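Local coordinates for protein probable serine protease HTRA3 (Homo sapiens, PDB 2P3W) that is probably a serine protease of the HtrA family, with a PDZ domain that binds a phage-derived peptide ligand, at residues 9-14 with 38-43; 58-63 with 86-91; 82-87 with 95-100. One frame throughout, in Å; residues are numbered along the deposited sequence.

Overall arrangement
From the N terminus, contact 1 comes first: strand 10-14 pairs with strand 37-42, closing a loop that carries helix 17-26. It is finished before contact 2 opens, so the two follow in series. Contact 2 then sets strand 58-62 against strand 83-89, across a loop that includes helix 70-79. Contact 3 begins on the strand where contact 2 ends, sharing E86 and V87, and closes the short hairpin to strand 92-103. Strands 37-42 and 58-62 are sheet neighbours, so the three contacts run in order across one antiparallel sheet of the PDZ domain. I59 touches I10 and V39 of contact 1, while N63 and V62 reach L84 and L85 of contact 3.

Contact 1 of 3, residues 9-14 with 38-43; sequences GIRMRT and YVQEVA
R13 keeps CG beside its backbone N (chi1 -67°) and Q40 bends its chain at chi2 (65°), which brings NH1 of R13 to OE1 of Q40 at 3.0 Å. The oxygen lies at the edge of the guanidinium, in its plane, but NH1 comes from above the amide plane and not along a lone pair. R11 runs alongside Q40 and E41, pointing the same way. CG of E41 lies over one face of its guanidinium, 3.4 Å from NH2. E41 OE1 stays 4.2 Å from R11 NH2, well out of the guanidinium plane, so only the charges attract; R11 NH1 bonds to F108 O of the second subunit and E41 OE2 to N45 ND2 of that subunit.

The backbones are antiparallel, with a classic beta bulge where Q40 and E41 both face R11. R11 O accepts a hydrogen bond from Q40 N at 2.9 Å and only a weak one from E41 N. Past the bulge, R13 and Y38 exchange a pair of bonds, the shorter from Y38 N to R13 O at 2.7 Å.

On the other face, I10 CG2 packs on V39 CG1 at 4.0 Å. That face turns to I59 of strand 58-62, and I10 and M12 also meet helix 70-79. The backbone of R11 and M12 pairs with a strand of the second subunit, extending the sheet in the manner of PDZ peptide binding.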
ATOM      1  N   GLY A   9      -6.835   2.708   1.743  1.00 18.87           N
ATOM      2  CA  GLY A   9      -5.589   2.332   2.379  1.00 17.89           C
ATOM      3  C   GLY A   9      -5.545   0.967   3.043  1.00 19.91           C
ATOM      4  O   GLY A   9      -4.981   0.817   4.138  1.00 21.42           O
ATOM      5  N   ILE A  10      -6.108  -0.038   2.380  1.00 18.54           N
ATOM      6  CA  ILE A  10      -5.901  -1.413   2.825  1.00 17.73           C
ATOM      7  C   ILE A  10      -5.440  -2.273   1.673  1.00 18.75           C
ATOM      8  O   ILE A  10      -5.797  -1.994   0.515  1.00 18.12           O
ATOM      9  CB  ILE A  10      -7.164  -2.015   3.470  1.00 19.99           C
ATOM     10  CG1 ILE A  10      -8.308  -2.112   2.482  1.00 20.58           C
ATOM     11  CG2 ILE A  10      -7.636  -1.223   4.685  1.00 19.33           C
ATOM     12  CD1 ILE A  10      -9.460  -3.003   3.011  1.00 21.89           C
ATOM     13  N   ARG A  11      -4.668  -3.321   1.997  1.00 18.69           N
ATOM     14  CA  ARG A  11      -4.368  -4.379   1.034  1.00 17.81           C
ATOM     15  C   ARG A  11      -5.326  -5.531   1.384  1.00 18.04           C
ATOM     16  O   ARG A  11      -5.312  -6.048   2.493  1.00 16.89           O
ATOM     17  CB  ARG A  11      -2.895  -4.774   1.075  1.00 18.97           C
ATOM     18  CG  ARG A  11      -2.589  -5.885   0.065  1.00 23.20           C
ATOM     19  CD  ARG A  11      -1.231  -5.774  -0.565  1.00 20.30           C
ATOM     20  NE  ARG A  11      -0.137  -5.885   0.395  1.00 19.62           N
ATOM     21  CZ  ARG A  11       0.281  -7.018   0.922  1.00 20.91           C
ATOM     22  NH1 ARG A  11      -0.305  -8.151   0.602  1.00 19.55           N
ATOM     23  NH2 ARG A  11       1.315  -7.019   1.765  1.00 21.51           N
ATOM     24  N   MET A  12      -6.226  -5.831   0.450  1.00 17.09           N
ATOM     25  CA  MET A  12      -7.367  -6.676   0.714  1.00 17.03           C
ATOM     26  C   MET A  12      -7.246  -8.001  -0.012  1.00 17.06           C
ATOM     27  O   MET A  12      -6.644  -8.093  -1.095  1.00 15.70           O
ATOM     28  CB  MET A  12      -8.659  -5.953   0.289  1.00 23.46           C
ATOM     29  CG  MET A  12      -8.748  -5.621  -1.190  1.00 23.32           C
ATOM     30  SD  MET A  12     -10.320  -4.948  -1.731  1.00 24.79           S
ATOM     31  CE  MET A  12      -9.942  -4.538  -3.393  1.00 26.84           C
ATOM     32  N   ARG A  13      -7.807  -9.042   0.591  1.00 15.23           N
ATOM     33  CA  ARG A  13      -7.845 -10.372   0.024  1.00 14.52           C
ATOM     34  C   ARG A  13      -9.261 -10.945   0.154  1.00 19.10           C
ATOM     35  O   ARG A  13      -9.885 -10.830   1.216  1.00 20.22           O
ATOM     36  CB  ARG A  13      -6.883 -11.274   0.805  1.00 17.02           C
ATOM     37  CG  ARG A  13      -5.429 -10.900   0.646  1.00 17.92           C
ATOM     38  CD  ARG A  13      -4.515 -11.728   1.528  1.00 16.58           C
ATOM     39  NE  ARG A  13      -4.559 -13.159   1.220  1.00 16.98           N
ATOM     40  CZ  ARG A  13      -4.008 -14.121   1.964  1.00 23.01           C
ATOM     41  NH1 ARG A  13      -3.393 -13.846   3.117  1.00 23.74           N
ATOM     42  NH2 ARG A  13      -4.080 -15.387   1.566  1.00 21.24           N
ATOM     43  N   THR A  14      -9.779 -11.555  -0.910  1.00 19.60           N
ATOM     44  CA  THR A  14     -11.070 -12.243  -0.834  1.00 15.16           C
ATOM     45  C   THR A  14     -11.022 -13.472   0.098  1.00 15.49           C
ATOM     46  O   THR A  14     -10.137 -14.318  -0.043  1.00 16.36           O
ATOM     47  CB  THR A  14     -11.528 -12.708  -2.244  1.00 18.25           C
ATOM     48  OG1 THR A  14     -11.633 -11.565  -3.099  1.00 17.97           O
ATOM     49  CG2 THR A  14     -12.865 -13.422  -2.173  1.00 21.77           C
ATOM     50  N   TYR A  38     -10.723  -9.914   3.580  1.00 15.33           N
ATOM     51  CA  TYR A  38      -9.700  -9.898   4.628  1.00 15.00           C
ATOM     52  C   TYR A  38      -8.729  -8.723   4.499  1.00 19.40           C
ATOM     53  O   TYR A  38      -8.225  -8.432   3.404  1.00 18.34           O
ATOM     54  CB  TYR A  38      -8.946 -11.186   4.564  1.00 15.40           C
ATOM     55  CG  TYR A  38      -7.904 -11.378   5.650  1.00 16.04           C
ATOM     56  CD1 TYR A  38      -8.269 -11.690   6.950  1.00 17.69           C
ATOM     57  CD2 TYR A  38      -6.567 -11.253   5.357  1.00 17.05           C
ATOM     58  CE1 TYR A  38      -7.301 -11.873   7.945  1.00 17.88           C
ATOM     59  CE2 TYR A  38      -5.585 -11.442   6.328  1.00 17.76           C
ATOM     60  CZ  TYR A  38      -5.956 -11.742   7.620  1.00 20.38           C
ATOM     61  OH  TYR A  38      -4.960 -11.933   8.571  1.00 22.50           O
ATOM     62  N   VAL A  39      -8.454  -8.060   5.619  1.00 16.29           N
ATOM     63  CA  VAL A  39      -7.516  -6.930   5.632  1.00 15.29           C
ATOM     64  C   VAL A  39      -6.119  -7.466   5.934  1.00 18.44           C
ATOM     65  O   VAL A  39      -5.749  -7.709   7.095  1.00 16.41           O
ATOM     66  CB  VAL A  39      -7.914  -5.837   6.648  1.00 17.59           C
ATOM     67  CG1 VAL A  39      -6.927  -4.657   6.603  1.00 18.87           C
ATOM     68  CG2 VAL A  39      -9.346  -5.379   6.427  1.00 18.71           C
ATOM     69  N   GLN A  40      -5.350  -7.653   4.858  1.00 16.54           N
ATOM     70  CA  GLN A  40      -3.977  -8.137   4.968  1.00 16.57           C
ATOM     71  C   GLN A  40      -3.061  -7.069   5.554  1.00 18.50           C
ATOM     72  O   GLN A  40      -2.237  -7.377   6.402  1.00 18.25           O
ATOM     73  CB  GLN A  40      -3.466  -8.622   3.603  1.00 16.15           C
ATOM     74  CG  GLN A  40      -2.034  -9.137   3.585  1.00 18.40           C
ATOM     75  CD  GLN A  40      -1.789 -10.394   4.389  1.00 22.57           C
ATOM     76  OE1 GLN A  40      -2.649 -11.252   4.493  1.00 21.05           O
ATOM     77  NE2 GLN A  40      -0.560 -10.543   4.901  1.00 29.21           N
ATOM     78  N   GLU A  41      -3.193  -5.829   5.086  1.00 16.75           N
ATOM     79  CA  GLU A  41      -2.373  -4.714   5.585  1.00 17.39           C
ATOM     80  C   GLU A  41      -3.185  -3.404   5.590  1.00 16.40           C
ATOM     81  O   GLU A  41      -4.129  -3.238   4.810  1.00 18.25           O
ATOM     82  CB  GLU A  41      -1.121  -4.505   4.712  1.00 18.84           C
ATOM     83  CG  GLU A  41      -0.175  -5.674   4.564  1.00 25.10           C
ATOM     84  CD  GLU A  41       0.489  -6.116   5.868  1.00 29.05           C
ATOM     85  OE1 GLU A  41       0.894  -7.311   5.918  1.00 26.21           O
ATOM     86  OE2 GLU A  41       0.604  -5.293   6.823  1.00 24.41           O
ATOM     87  N   VAL A  42      -2.820  -2.502   6.511  1.00 16.41           N
ATOM     88  CA  VAL A  42      -3.365  -1.139   6.531  1.00 16.56           C
ATOM     89  C   VAL A  42      -2.244  -0.137   6.296  1.00 17.56           C
ATOM     90  O   VAL A  42      -1.193  -0.185   6.965  1.00 17.68           O
ATOM     91  CB  VAL A  42      -4.045  -0.830   7.888  1.00 18.58           C
ATOM     92  CG1 VAL A  42      -4.660   0.556   7.864  1.00 20.02           C
ATOM     93  CG2 VAL A  42      -5.087  -1.899   8.227  1.00 18.47           C
ATOM     94  N   ALA A  43      -2.425   0.758   5.327  1.00 17.35           N
ATOM     95  CA  ALA A  43      -1.417   1.783   5.061  1.00 16.57           C
ATOM     96  C   ALA A  43      -1.434   2.870   6.165  1.00 18.03           C
ATOM     97  O   ALA A  43      -2.499   3.234   6.665  1.00 18.05           O
ATOM     98  CB  ALA A  43      -1.612   2.405   3.669  1.00 20.36           C
TER

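Contact 2 of 3, residues 58-63 with 86-91; sequences IIVKVN and EVRRGN
The guanidinium of R88 carries the gamma methyl CG2 of V60 on one face, 3.5 Å above the plane and over its centre. CG2 is nearest CZ, at 3.6 Å, and the two side chains meet at about a right angle, so a methyl group presses on the flat of the charged group. With V60 CG1 beside the backbone N (chi1 -61°), CG2 falls between the backbone N and the carbonyl carbon. NH2 of R88 reaches OE2 of E86, two residues back on the same strand, in a salt bridge of 3.0 Å that meets the carboxylate on its anti side, with OE2 tilted from the guanidinium plane. K61 lies alongside E86, pointing the same way, with CD 3.4 Å from OE1; its amino end leads away, so the aliphatic part does the touching.

The strands are antiparallel. I58 and R88 form one hydrogen-bonded pair, I58 N to R88 O and R88 N to I58 O, the latter at 2.8 Å. A beta bulge at V60 then shifts the register: E86 O takes V60 N at 2.8 Å, while E86 N goes to K61 O, making K61 with E86 the second such pair. On the opposite face of the sheet I59 CG1 packs against V87 CG2 at 3.9 Å, and that side is buried, with I59 reaching V39 and L85.

NH1 of R88 forms a further salt bridge with D93 on strand 92-103. R88 thus bridges two carboxylates, which should favour the ionised form of E86 and hold the guanidinium's rotation, while V60 covers one of its faces.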
ATOM      1  N   ILE A  58     -12.031  -8.554   9.128  1.00 14.68           N
ATOM      2  CA  ILE A  58     -12.771  -8.989   7.932  1.00 15.24           C
ATOM      3  C   ILE A  58     -13.927  -8.032   7.679  1.00 16.70           C
ATOM      4  O   ILE A  58     -14.781  -7.857   8.546  1.00 16.62           O
ATOM      5  CB  ILE A  58     -13.274 -10.444   8.072  1.00 12.68           C
ATOM      6  CG1 ILE A  58     -12.105 -11.417   8.264  1.00 17.18           C
ATOM      7  CG2 ILE A  58     -14.085 -10.869   6.835  1.00 17.23           C
ATOM      8  CD1 ILE A  58     -12.461 -12.793   8.781  1.00 18.31           C
ATOM      9  N   ILE A  59     -13.980  -7.459   6.480  1.00 15.68           N
ATOM     10  CA  ILE A  59     -15.008  -6.510   6.087  1.00 17.32           C
ATOM     11  C   ILE A  59     -16.110  -7.340   5.440  1.00 19.40           C
ATOM     12  O   ILE A  59     -15.870  -8.067   4.461  1.00 16.36           O
ATOM     13  CB  ILE A  59     -14.459  -5.410   5.133  1.00 18.79           C
ATOM     14  CG1 ILE A  59     -13.277  -4.663   5.790  1.00 17.94           C
ATOM     15  CG2 ILE A  59     -15.569  -4.448   4.754  1.00 22.60           C
ATOM     16  CD1 ILE A  59     -12.524  -3.761   4.877  1.00 22.04           C
ATOM     17  N   VAL A  60     -17.318  -7.282   6.016  1.00 17.41           N
ATOM     18  CA  VAL A  60     -18.428  -8.108   5.557  1.00 17.12           C
ATOM     19  C   VAL A  60     -19.585  -7.375   4.861  1.00 17.27           C
ATOM     20  O   VAL A  60     -20.318  -7.996   4.104  1.00 19.22           O
ATOM     21  CB  VAL A  60     -18.951  -9.014   6.683  1.00 21.29           C
ATOM     22  CG1 VAL A  60     -17.815  -9.945   7.148  1.00 19.72           C
ATOM     23  CG2 VAL A  60     -19.482  -8.200   7.847  1.00 24.56           C
ATOM     24  N   LYS A  61     -19.735  -6.072   5.096  1.00 16.74           N
ATOM     25  CA  LYS A  61     -20.738  -5.268   4.416  1.00 19.48           C
ATOM     26  C   LYS A  61     -20.233  -3.857   4.179  1.00 16.93           C
ATOM     27  O   LYS A  61     -19.363  -3.365   4.899  1.00 18.28           O
ATOM     28  CB  LYS A  61     -22.027  -5.183   5.240  1.00 23.57           C
ATOM     29  CG  LYS A  61     -22.777  -6.485   5.345  1.00 25.81           C
ATOM     30  CD  LYS A  61     -24.182  -6.274   5.926  1.00 25.73           C
ATOM     31  CE  LYS A  61     -24.997  -7.563   5.863  1.00 32.32           C
ATOM     32  NZ  LYS A  61     -25.432  -7.877   4.461  1.00 40.70           N
ATOM     33  N   VAL A  62     -20.752  -3.242   3.126  1.00 18.73           N
ATOM     34  CA  VAL A  62     -20.513  -1.828   2.849  1.00 17.18           C
ATOM     35  C   VAL A  62     -21.863  -1.168   2.583  1.00 18.42           C
ATOM     36  O   VAL A  62     -22.625  -1.628   1.732  1.00 19.61           O
ATOM     37  CB  VAL A  62     -19.538  -1.620   1.670  1.00 18.90           C
ATOM     38  CG1 VAL A  62     -19.992  -2.354   0.404  1.00 20.36           C
ATOM     39  CG2 VAL A  62     -19.336  -0.138   1.372  1.00 20.59           C
ATOM     40  N   ASN A  63     -22.170  -0.128   3.358  1.00 21.78           N
ATOM     41  CA  ASN A  63     -23.454   0.579   3.243  1.00 23.20           C
ATOM     42  C   ASN A  63     -24.635  -0.415   3.238  1.00 24.29           C
ATOM     43  O   ASN A  63     -25.625  -0.260   2.512  1.00 25.84           O
ATOM     44  CB  ASN A  63     -23.406   1.533   2.031  1.00 21.87           C
ATOM     45  CG  ASN A  63     -22.417   2.683   2.234  1.00 25.78           C
ATOM     46  OD1 ASN A  63     -22.090   3.048   3.371  1.00 20.78           O
ATOM     47  ND2 ASN A  63     -21.935   3.269   1.140  1.00 27.50           N
ATOM     48  N   GLU A  86     -18.908  -2.702   7.849  1.00 19.43           N
ATOM     49  CA  GLU A  86     -19.171  -3.660   8.920  1.00 16.89           C
ATOM     50  C   GLU A  86     -17.998  -4.622   8.963  1.00 16.65           C
ATOM     51  O   GLU A  86     -17.660  -5.244   7.952  1.00 19.28           O
ATOM     52  CB  GLU A  86     -20.460  -4.428   8.597  1.00 25.45           C
ATOM     53  CG  GLU A  86     -21.064  -5.352   9.681  1.00 30.58           C
ATOM     54  CD  GLU A  86     -22.491  -5.826   9.300  1.00 29.88           C
ATOM     55  OE1 GLU A  86     -23.374  -4.981   9.009  1.00 35.26           O
ATOM     56  OE2 GLU A  86     -22.733  -7.049   9.264  1.00 37.03           O
ATOM     57  N   VAL A  87     -17.389  -4.744  10.134  1.00 16.43           N
ATOM     58  CA  VAL A  87     -16.169  -5.509  10.302  1.00 17.25           C
ATOM     59  C   VAL A  87     -16.336  -6.547  11.416  1.00 15.50           C
ATOM     60  O   VAL A  87     -16.951  -6.299  12.444  1.00 17.70           O
ATOM     61  CB  VAL A  87     -14.992  -4.556  10.660  1.00 18.38           C
ATOM     62  CG1 VAL A  87     -13.853  -5.279  11.377  1.00 21.59           C
ATOM     63  CG2 VAL A  87     -14.509  -3.773   9.416  1.00 21.66           C
ATOM     64  N   ARG A  88     -15.789  -7.729  11.169  1.00 12.62           N
ATOM     65  CA  ARG A  88     -15.645  -8.765  12.180  1.00 15.78           C
ATOM     66  C   ARG A  88     -14.208  -8.748  12.663  1.00 16.84           C
ATOM     67  O   ARG A  88     -13.286  -8.922  11.846  1.00 16.56           O
ATOM     68  CB  ARG A  88     -15.928 -10.138  11.579  1.00 21.04           C
ATOM     69  CG  ARG A  88     -17.289 -10.284  10.954  1.00 27.27           C
ATOM     70  CD  ARG A  88     -18.371 -10.345  11.990  1.00 35.19           C
ATOM     71  NE  ARG A  88     -19.672 -10.398  11.330  1.00 36.36           N
ATOM     72  CZ  ARG A  88     -20.489  -9.359  11.138  1.00 40.02           C
ATOM     73  NH1 ARG A  88     -20.168  -8.137  11.563  1.00 38.08           N
ATOM     74  NH2 ARG A  88     -21.654  -9.555  10.509  1.00 31.66           N
ATOM     75  N   ARG A  89     -14.020  -8.570  13.975  1.00 15.19           N
ATOM     76  CA  ARG A  89     -12.700  -8.594  14.602  1.00 15.56           C
ATOM     77  C   ARG A  89     -12.730  -9.584  15.755  1.00 16.30           C
ATOM     78  O   ARG A  89     -13.226  -9.269  16.805  1.00 16.55           O
ATOM     79  CB  ARG A  89     -12.343  -7.200  15.111  1.00 13.85           C
ATOM     80  CG  ARG A  89     -10.939  -7.109  15.752  1.00 13.49           C
ATOM     81  CD  ARG A  89     -10.634  -5.733  16.206  1.00 15.28           C
ATOM     82  NE  ARG A  89     -10.488  -4.818  15.067  1.00 15.45           N
ATOM     83  CZ  ARG A  89     -10.436  -3.488  15.174  1.00 18.02           C
ATOM     84  NH1 ARG A  89     -10.541  -2.899  16.357  1.00 18.20           N
ATOM     85  NH2 ARG A  89     -10.319  -2.746  14.090  1.00 18.28           N
ATOM     86  N   GLY A  90     -12.235 -10.795  15.542  1.00 15.55           N
ATOM     87  CA  GLY A  90     -12.454 -11.875  16.506  1.00 19.95           C
ATOM     88  C   GLY A  90     -13.945 -12.063  16.776  1.00 19.59           C
ATOM     89  O   GLY A  90     -14.730 -12.255  15.842  1.00 22.03           O
ATOM     90  N   ASN A  91     -14.326 -11.988  18.045  1.00 18.09           N
ATOM     91  CA  ASN A  91     -15.730 -12.108  18.444  1.00 18.97           C
ATOM     92  C   ASN A  91     -16.478 -10.779  18.445  1.00 19.54           C
ATOM     93  O   ASN A  91     -17.647 -10.731  18.831  1.00 21.05           O
ATOM     94  CB  ASN A  91     -15.827 -12.762  19.816  1.00 25.15           C
ATOM     95  CG  ASN A  91     -15.291 -14.184  19.810  1.00 30.02           C
ATOM     96  OD1 ASN A  91     -15.740 -15.019  19.021  1.00 34.10           O
ATOM     97  ND2 ASN A  91     -14.305 -14.458  20.665  1.00 32.56           N
TER

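Contact 3 of 3, residues 82-87 with 95-100; sequences PLLLEV and LFSIAP
Four backbone hydrogen bonds join L83 to I98 and L85 to F96, two to each pair, in the hairpin of strands 83-89 and 92-103; I98 N lies 2.9 Å from L83 O. In the intervening non-hydrogen-bonded pair, the CA-H of L84 approaches F96 O, with CA 3.3 Å from the oxygen and S97 opposite L84.

Apolar packing divides between the two faces of the sheet. On the inner face L85 CD1 meets I98 CG1 at 4.0 Å, the side chains crossing at about a right angle; both also touch I53, and L83 and L85 pack on V62. F96 presents the edge of its ring to V87: V87 CB lies near the ring plane, 3.8 Å from F96 CE2. The ring is set there by CG beside the backbone N (chi1 -63°), and its CZ also touches NH2 of R89. On the other face, which is exposed, L95 reaches CD1 across to the neighbouring strand, 3.5 Å from L85 O.

At the open end of the hairpin, P82, which follows a cis peptide bond, lays CB against A99 CB at 4.0 Å, and L83 CG lies near P100 CG.

Across the strands the polar work falls to the peptide groups. None of the side chains makes a hydrogen bond to the other strand; they meet chiefly through carbon, S97 OG resting against L84 CD2 and P82 CG. The hairpin therefore combines a regular backbone ladder with a buried layer of L83, L85, V87 and I98 facing the PDZ core, and leaves L84, L95 and S97 on the solvent side.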
ATOM      1  N   PRO A  82     -19.105   8.567   2.285  1.00 16.51           N
ATOM      2  CA  PRO A  82     -18.131   7.668   2.867  1.00 15.86           C
ATOM      3  C   PRO A  82     -18.675   6.248   2.735  1.00 16.39           C
ATOM      4  O   PRO A  82     -19.785   6.057   2.226  1.00 16.99           O
ATOM      5  CB  PRO A  82     -18.089   8.090   4.339  1.00 15.20           C
ATOM      6  CG  PRO A  82     -19.489   8.542   4.579  1.00 17.10           C
ATOM      7  CD  PRO A  82     -19.933   9.213   3.310  1.00 18.29           C
ATOM      8  N   LEU A  83     -17.926   5.294   3.255  1.00 15.73           N
ATOM      9  CA  LEU A  83     -18.297   3.886   3.306  1.00 15.85           C
ATOM     10  C   LEU A  83     -18.552   3.485   4.758  1.00 15.57           C
ATOM     11  O   LEU A  83     -17.643   3.583   5.610  1.00 19.44           O
ATOM     12  CB  LEU A  83     -17.158   3.032   2.745  1.00 18.46           C
ATOM     13  CG  LEU A  83     -16.659   3.316   1.309  1.00 20.62           C
ATOM     14  CD1 LEU A  83     -15.657   2.223   0.906  1.00 19.70           C
ATOM     15  CD2 LEU A  83     -17.787   3.349   0.377  1.00 19.44           C
ATOM     16  N   LEU A  84     -19.775   3.014   5.026  1.00 16.80           N
ATOM     17  CA  LEU A  84     -20.111   2.414   6.313  1.00 18.24           C
ATOM     18  C   LEU A  84     -19.732   0.938   6.243  1.00 18.68           C
ATOM     19  O   LEU A  84     -20.426   0.141   5.627  1.00 18.14           O
ATOM     20  CB  LEU A  84     -21.593   2.639   6.630  1.00 19.93           C
ATOM     21  CG  LEU A  84     -22.034   4.100   6.777  1.00 22.56           C
ATOM     22  CD1 LEU A  84     -23.538   4.216   6.764  1.00 27.40           C
ATOM     23  CD2 LEU A  84     -21.475   4.722   8.043  1.00 24.41           C
ATOM     24  N   LEU A  85     -18.614   0.594   6.881  1.00 18.42           N
ATOM     25  CA  LEU A  85     -18.025  -0.738   6.756  1.00 16.10           C
ATOM     26  C   LEU A  85     -18.292  -1.537   8.018  1.00 18.73           C
ATOM     27  O   LEU A  85     -17.941  -1.083   9.100  1.00 20.92           O
ATOM     28  CB  LEU A  85     -16.519  -0.650   6.509  1.00 17.24           C
ATOM     29  CG  LEU A  85     -16.070   0.052   5.204  1.00 18.64           C
ATOM     30  CD1 LEU A  85     -14.583   0.095   5.044  1.00 22.89           C
ATOM     31  CD2 LEU A  85     -16.713  -0.621   4.005  1.00 17.18           C
ATOM     32  N   GLU A  86     -18.908  -2.702   7.849  1.00 19.43           N
ATOM     33  CA  GLU A  86     -19.171  -3.660   8.920  1.00 16.89           C
ATOM     34  C   GLU A  86     -17.998  -4.622   8.963  1.00 16.65           C
ATOM     35  O   GLU A  86     -17.660  -5.244   7.952  1.00 19.28           O
ATOM     36  CB  GLU A  86     -20.460  -4.428   8.597  1.00 25.45           C
ATOM     37  CG  GLU A  86     -21.064  -5.352   9.681  1.00 30.58           C
ATOM     38  CD  GLU A  86     -22.491  -5.826   9.300  1.00 29.88           C
ATOM     39  OE1 GLU A  86     -23.374  -4.981   9.009  1.00 35.26           O
ATOM     40  OE2 GLU A  86     -22.733  -7.049   9.264  1.00 37.03           O
ATOM     41  N   VAL A  87     -17.389  -4.744  10.134  1.00 16.43           N
ATOM     42  CA  VAL A  87     -16.169  -5.509  10.302  1.00 17.25           C
ATOM     43  C   VAL A  87     -16.336  -6.547  11.416  1.00 15.50           C
ATOM     44  O   VAL A  87     -16.951  -6.299  12.444  1.00 17.70           O
ATOM     45  CB  VAL A  87     -14.992  -4.556  10.660  1.00 18.38           C
ATOM     46  CG1 VAL A  87     -13.853  -5.279  11.377  1.00 21.59           C
ATOM     47  CG2 VAL A  87     -14.509  -3.773   9.416  1.00 21.66           C
ATOM     48  N   LEU A  95     -18.674  -1.257  13.497  1.00 16.38           N
ATOM     49  CA  LEU A  95     -19.042  -0.380  12.365  1.00 15.94           C
ATOM     50  C   LEU A  95     -18.107   0.831  12.275  1.00 16.67           C
ATOM     51  O   LEU A  95     -17.872   1.504  13.270  1.00 16.69           O
ATOM     52  CB  LEU A  95     -20.498   0.093  12.474  1.00 17.03           C
ATOM     53  CG  LEU A  95     -21.109   0.900  11.309  1.00 17.89           C
ATOM     54  CD1 LEU A  95     -21.079   0.114   9.996  1.00 23.55           C
ATOM     55  CD2 LEU A  95     -22.513   1.300  11.616  1.00 16.99           C
ATOM     56  N   PHE A  96     -17.560   1.076  11.077  1.00 15.57           N
ATOM     57  CA  PHE A  96     -16.632   2.189  10.818  1.00 18.13           C
ATOM     58  C   PHE A  96     -17.222   3.051   9.691  1.00 17.38           C
ATOM     59  O   PHE A  96     -17.943   2.549   8.851  1.00 20.71           O
ATOM     60  CB  PHE A  96     -15.260   1.690  10.372  1.00 19.42           C
ATOM     61  CG  PHE A  96     -14.538   0.864  11.400  1.00 20.07           C
ATOM     62  CD1 PHE A  96     -13.899   1.464  12.454  1.00 24.87           C
ATOM     63  CD2 PHE A  96     -14.571  -0.521  11.343  1.00 21.35           C
ATOM     64  CE1 PHE A  96     -13.259   0.704  13.442  1.00 25.75           C
ATOM     65  CE2 PHE A  96     -13.914  -1.286  12.318  1.00 22.10           C
ATOM     66  CZ  PHE A  96     -13.259  -0.667  13.359  1.00 21.81           C
ATOM     67  N   SER A  97     -16.961   4.359   9.734  1.00 18.66           N
ATOM     68  CA  SER A  97     -17.332   5.218   8.615  0.50 16.55           C
ATOM     69  C   SER A  97     -16.049   5.790   8.044  1.00 15.96           C
ATOM     70  O   SER A  97     -15.365   6.595   8.637  1.00 19.79           O
ATOM     71  CB  SER A  97     -18.335   6.305   8.972  0.50 15.11           C
ATOM     72  OG  SER A  97     -18.723   6.964   7.777  0.50 15.69           O
ATOM     73  N   ILE A  98     -15.710   5.266   6.880  1.00 15.65           N
ATOM     74  CA  ILE A  98     -14.409   5.497   6.267  1.00 16.44           C
ATOM     75  C   ILE A  98     -14.624   6.251   4.977  1.00 16.19           C
ATOM     76  O   ILE A  98     -15.124   5.693   4.001  1.00 16.83           O
ATOM     77  CB  ILE A  98     -13.657   4.166   5.930  1.00 17.13           C
ATOM     78  CG1 ILE A  98     -13.522   3.258   7.182  1.00 16.04           C
ATOM     79  CG2 ILE A  98     -12.317   4.480   5.327  1.00 17.17           C
ATOM     80  CD1 ILE A  98     -12.777   3.888   8.346  1.00 16.83           C
ATOM     81  N   ALA A  99     -14.267   7.536   4.967  1.00 16.86           N
ATOM     82  CA  ALA A  99     -14.334   8.333   3.745  1.00 14.39           C
ATOM     83  C   ALA A  99     -13.114   8.144   2.845  1.00 13.74           C
ATOM     84  O   ALA A  99     -11.992   8.449   3.272  1.00 16.62           O
ATOM     85  CB  ALA A  99     -14.455   9.837   4.127  1.00 14.21           C
ATOM     86  N   PRO A 100     -13.306   7.648   1.602  1.00 15.21           N
ATOM     87  CA  PRO A 100     -12.136   7.552   0.712  1.00 15.20           C
ATOM     88  C   PRO A 100     -11.467   8.904   0.522  1.00 16.54           C
ATOM     89  O   PRO A 100     -12.141   9.893   0.324  1.00 16.81           O
ATOM     90  CB  PRO A 100     -12.729   7.033  -0.621  1.00 18.21           C
ATOM     91  CG  PRO A 100     -13.978   6.294  -0.205  1.00 17.03           C
ATOM     92  CD  PRO A 100     -14.526   7.090   0.984  1.00 15.25           C
TER